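Local coordinates for uncharacterized protein (Bacteroides ovatus CL02T12C04, PDB 6PTM) that probably acts as a glycoside hydrolase of family GH42, an exo-carrageenase that would release sugars from the chain ends of carrageenan, at residues G325-D328 with R329-E332; I696-T699 with N700-M704. One frame throughout, in Å; residues are numbered along the deposited sequence.

Interaction 1 of 2, residues G325-D328 with R329-E332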
loop_
_atom_site.group_PDB
_atom_site.type_symbol
_atom_site.label_atom_id
_atom_site.label_comp_id
_atom_site.label_asym_id
_atom_site.label_seq_id
_atom_site.Cartn_x
_atom_site.Cartn_y
_atom_site.Cartn_z
ATOM N N GLY A 325 -0.191 -35.898 8.878
ATOM C CA GLY A 325 -0.936 -37.146 8.609
ATOM C C GLY A 325 -0.896 -38.104 9.790
ATOM O O GLY A 325 -1.951 -38.458 10.275
ATOM N N ASN A 326 0.295 -38.491 10.237
ATOM C CA ASN A 326 0.447 -39.411 11.388
ATOM C C ASN A 326 1.431 -38.795 12.381
ATOM O O ASN A 326 2.378 -38.043 11.965
ATOM C CB ASN A 326 0.826 -40.830 10.929
ATOM C CG ASN A 326 2.202 -40.903 10.300
ATOM O OD1 ASN A 326 3.200 -40.647 10.961
ATOM N ND2 ASN A 326 2.279 -41.286 9.037
ATOM N N ILE A 327 1.188 -39.060 13.666
ATOM C CA ILE A 327 1.981 -38.456 14.771
ATOM C C ILE A 327 3.449 -38.871 14.639
ATOM O O ILE A 327 4.311 -38.135 15.119
ATOM C CB ILE A 327 1.403 -38.812 16.153
ATOM C CG1 ILE A 327 2.035 -37.948 17.256
ATOM C CG2 ILE A 327 1.557 -40.307 16.453
ATOM C CD1 ILE A 327 1.659 -36.477 17.195
ATOM N N ASP A 328 3.742 -40.020 14.036
ATOM C CA ASP A 328 5.147 -40.464 13.884
ATOM C C ASP A 328 5.932 -39.445 13.036
ATOM O O ASP A 328 7.150 -39.274 13.253
ATOM C CB ASP A 328 5.220 -41.833 13.217
ATOM C CG ASP A 328 4.529 -42.955 13.989
ATOM O OD1 ASP A 328 4.507 -42.878 15.218
ATOM O OD2 ASP A 328 4.069 -43.919 13.346
ATOM N N ARG A 329 5.308 -38.875 12.019
ATOM C CA ARG A 329 5.987 -37.877 11.146
ATOM C C ARG A 329 6.263 -36.601 11.961
ATOM O O ARG A 329 7.365 -36.036 11.811
ATOM C CB ARG A 329 5.186 -37.610 9.875
ATOM C CG ARG A 329 5.494 -38.574 8.731
ATOM C CD ARG A 329 4.220 -38.973 8.002
ATOM N NE ARG A 329 4.201 -39.067 6.546
ATOM C CZ ARG A 329 4.030 -38.041 5.707
ATOM N NH1 ARG A 329 3.947 -36.791 6.143
ATOM N NH2 ARG A 329 3.980 -38.276 4.408
ATOM N N LEU A 330 5.314 -36.145 12.784
ATOM C CA LEU A 330 5.574 -34.967 13.646
ATOM C C LEU A 330 6.711 -35.312 14.608
ATOM O O LEU A 330 7.625 -34.505 14.772
ATOM C CB LEU A 330 4.298 -34.586 14.384
ATOM C CG LEU A 330 4.407 -33.395 15.329
ATOM C CD1 LEU A 330 3.048 -32.744 15.486
ATOM C CD2 LEU A 330 4.936 -33.804 16.687
ATOM N N ASN A 331 6.650 -36.464 15.270
ATOM C CA ASN A 331 7.630 -36.851 16.320
ATOM C C ASN A 331 9.038 -36.858 15.695
ATOM O O ASN A 331 9.955 -36.395 16.364
ATOM C CB ASN A 331 7.284 -38.212 16.950
ATOM C CG ASN A 331 6.214 -38.141 18.024
ATOM O OD1 ASN A 331 5.949 -37.089 18.614
ATOM N ND2 ASN A 331 5.564 -39.254 18.293
ATOM N N GLU A 332 9.196 -37.402 14.489
ATOM C CA GLU A 332 10.488 -37.458 13.761
ATOM C C GLU A 332 10.999 -36.028 13.567
ATOM O O GLU A 332 12.201 -35.817 13.657
ATOM C CB GLU A 332 10.343 -38.035 12.351
ATOM C CG GLU A 332 10.199 -39.533 12.263
ATOM C CD GLU A 332 9.632 -40.026 10.931
ATOM O OE1 GLU A 332 9.626 -39.232 9.939
ATOM O OE2 GLU A 332 9.147 -41.190 10.890
HETATM O O HOH W 1 6.707 -41.584 16.897
#

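Interaction 2 of 2, residues I696-T699 with N700-M704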
loop_
_atom_site.group_PDB
_atom_site.type_symbol
_atom_site.label_atom_id
_atom_site.label_comp_id
_atom_site.label_asym_id
_atom_site.label_seq_id
_atom_site.Cartn_x
_atom_site.Cartn_y
_atom_site.Cartn_z
ATOM N N ILE A 696 16.763 3.961 -21.878
ATOM C CA ILE A 696 17.164 5.028 -20.920
ATOM C C ILE A 696 18.438 4.619 -20.179
ATOM O O ILE A 696 18.561 3.480 -19.730
ATOM C CB ILE A 696 16.010 5.402 -19.973
ATOM C CG1 ILE A 696 14.771 5.789 -20.783
ATOM C CG2 ILE A 696 16.459 6.495 -19.030
ATOM C CD1 ILE A 696 13.693 6.473 -20.006
ATOM N N ALA A 697 19.364 5.565 -20.095
ATOM C CA ALA A 697 20.546 5.519 -19.221
ATOM C C ALA A 697 20.418 6.648 -18.197
ATOM O O ALA A 697 20.016 7.762 -18.546
ATOM C CB ALA A 697 21.810 5.669 -20.048
ATOM N N GLU A 698 20.855 6.385 -16.980
ATOM C CA GLU A 698 20.849 7.360 -15.873
ATOM C C GLU A 698 22.278 7.573 -15.382
ATOM O O GLU A 698 22.945 6.554 -15.058
ATOM C CB GLU A 698 19.997 6.808 -14.738
ATOM C CG GLU A 698 19.935 7.704 -13.526
ATOM C CD GLU A 698 19.187 7.096 -12.345
ATOM O OE1 GLU A 698 18.447 6.102 -12.557
ATOM O OE2 GLU A 698 19.394 7.595 -11.209
ATOM N N THR A 699 22.684 8.826 -15.199
ATOM C CA THR A 699 23.922 9.152 -14.443
ATOM C C THR A 699 23.548 9.987 -13.214
ATOM O O THR A 699 22.637 10.824 -13.287
ATOM C CB THR A 699 24.951 9.842 -15.349
ATOM O OG1 THR A 699 24.333 11.061 -15.747
ATOM C CG2 THR A 699 25.351 9.032 -16.561
ATOM N N ASN A 700 24.248 9.774 -12.106
ATOM C CA ASN A 700 24.069 10.557 -10.864
ATOM C C ASN A 700 25.404 10.468 -10.113
ATOM O O ASN A 700 26.280 9.680 -10.544
ATOM C CB ASN A 700 22.811 10.055 -10.127
ATOM C CG ASN A 700 22.933 8.594 -9.754
ATOM O OD1 ASN A 700 23.988 8.199 -9.262
ATOM N ND2 ASN A 700 21.935 7.760 -10.041
ATOM N N ASP A 701 25.540 11.186 -9.008
ATOM C CA ASP A 701 26.791 11.204 -8.199
ATOM C C ASP A 701 26.870 9.965 -7.290
ATOM O O ASP A 701 27.774 9.936 -6.481
ATOM C CB ASP A 701 26.915 12.511 -7.403
ATOM C CG ASP A 701 25.803 12.759 -6.384
ATOM O OD1 ASP A 701 25.002 11.821 -6.135
ATOM O OD2 ASP A 701 25.739 13.895 -5.830
ATOM N N ARG A 702 25.972 8.987 -7.449
ATOM C CA ARG A 702 25.985 7.757 -6.611
ATOM C C ARG A 702 26.485 6.550 -7.418
ATOM O O ARG A 702 26.809 6.712 -8.598
ATOM C CB ARG A 702 24.612 7.517 -5.974
ATOM C CG ARG A 702 24.059 8.737 -5.253
ATOM C CD ARG A 702 22.598 8.723 -4.861
ATOM N NE ARG A 702 21.775 7.838 -5.657
ATOM C CZ ARG A 702 20.940 8.202 -6.608
ATOM N NH1 ARG A 702 20.797 9.474 -6.939
ATOM N NH2 ARG A 702 20.246 7.277 -7.231
ATOM N N ASN A 703 26.544 5.380 -6.783
ATOM C CA ASN A 703 27.024 4.150 -7.450
ATOM C C ASN A 703 25.814 3.459 -8.109
ATOM O O ASN A 703 26.049 2.416 -8.702
ATOM N N MET A 704 24.572 3.987 -7.992
ATOM C CA MET A 704 23.341 3.208 -8.297
ATOM C C MET A 704 22.224 4.046 -8.946
ATOM O O MET A 704 21.997 5.215 -8.632
ATOM C CB MET A 704 22.767 2.592 -7.018
ATOM C CG MET A 704 23.638 1.551 -6.332
ATOM S SD MET A 704 22.903 1.202 -4.714
ATOM C CE MET A 704 21.834 -0.178 -5.122
HETATM O O HOH W 2 18.704 8.898 -8.941
#

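Interaction 1 of 2, residues G325-D328 with R329-E332
Asn326 and Arg329 meet where helix 327-334 begins. OD1 of Asn326 accepts from the backbone N of Arg329 at 3.0 Å. The donor sits 26° out of the plane of the side-chain carbonyl. Asn326 CG lies between its own backbone N and carbonyl carbon (chi1 66°), which turns the amide over the first turn. Its backbone O also accepts from Arg329 N, but weakly. This is an N-cap: Asn326 stands just before the helix and takes up an N-H that has no earlier turn to bond to. Gly325, with positive phi, is the first residue to leave helix 310-324, and the next helix starts two residues on.

The packed side carries Ile327 and Leu330. CD1 of Ile327 lies 4.3 Å from CD2 of Leu330. Both side chains rest on Phe341, and Leu330 also reaches Leu320 and His324 of the preceding helix. Regular helical bonds follow, Asn331 N to Ile327 O and Glu332 N to Asp328 O.

The other side is looser, with exposed side chains and a water bridge. The Arg329 chain bends at chi2 and chi3 and runs across the Asn326 amide. Guanidinium and amide planes stand 87° apart. Asp328 and Asn331 do not touch through their side chains. A water joins them, donating to Asp328 OD1 at 3.1 Å and accepting from Asn331 ND2 at 2.9 Å. The Asn331 amide is held further by Thr336 OG1 at OD1 and by Tyr338 O at ND2. A leucine at Asn331 would probably leave the water without the N-H it accepts, cutting its bridge to Asp328, and Thr336 OG1 and Tyr338 O without their amide partner. On the exposed face, the like-charged Asp328 OD2 and Glu332 OE2 are 6.3 Å apart, not in contact.

Interaction 2 of 2, residues I696-T699 with N700-M704
Glu698 and Asn700 are joined side chain to side chain where strand 694-700 leads into the loop that follows. Asn700 ND2 donates to Glu698 OE2 at 2.8 Å. The acceptor lies in the amide plane, but the donor comes from above the carboxylate plane, 47° out of it. Asn700 also forms an Asx turn: its OD1 accepts from Arg702 N at 2.8 Å. This turn starts the loop that leads from the edge strand of a three-stranded antiparallel sheet to strand 707-715.

The same ND2 gives a second bond, to the backbone O of Met704 at 2.9 Å. One amide therefore links Glu698, the backbone N of Arg702 and the backbone O of Met704. Asn700 CG sits between the backbone N and the carbonyl carbon (chi1 60°), which sets OD1 over the turn. The Arg702 guanidinium packs a face on the amide, with Asn700 CG 3.5 Å above its plane toward the rim.

Further out, the carboxylate is fixed by backbone N-H groups of Gly706 and Cys707. Arg702 is anchored at NE by Asn442 and at NH1 by Ser729. Glu698 OE2 lies 4.1 Å from Arg702 NH2, beyond a salt bridge. A water spans the gap, donating to OE2 of Glu698 and accepting from NH2 of Arg702 at 2.8 Å, at the guanidinium edge.

Overall arrangement
From the N terminus, interaction 1 comes first. It lies in the beta-galactosidase-like part of the chain, where helix 310-324 gives way to helix 327-334, and it closes the first turn of the second helix. Interaction 2 follows far along the chain. There strand 694-700 runs into the loop before strand 707-715, and the contact closes that loop on the strand. The two are in series and neither nest nor cross. The centres of interactions 1 and 2 are about 55 Å apart. The nearest atoms of interactions 1 and 2 are about 41 Å apart. Interaction 1 ties a helix start to the preceding helix and the loop beyond. Interaction 2 joins the edge strand to the loop after it, and that loop reaches Asn442.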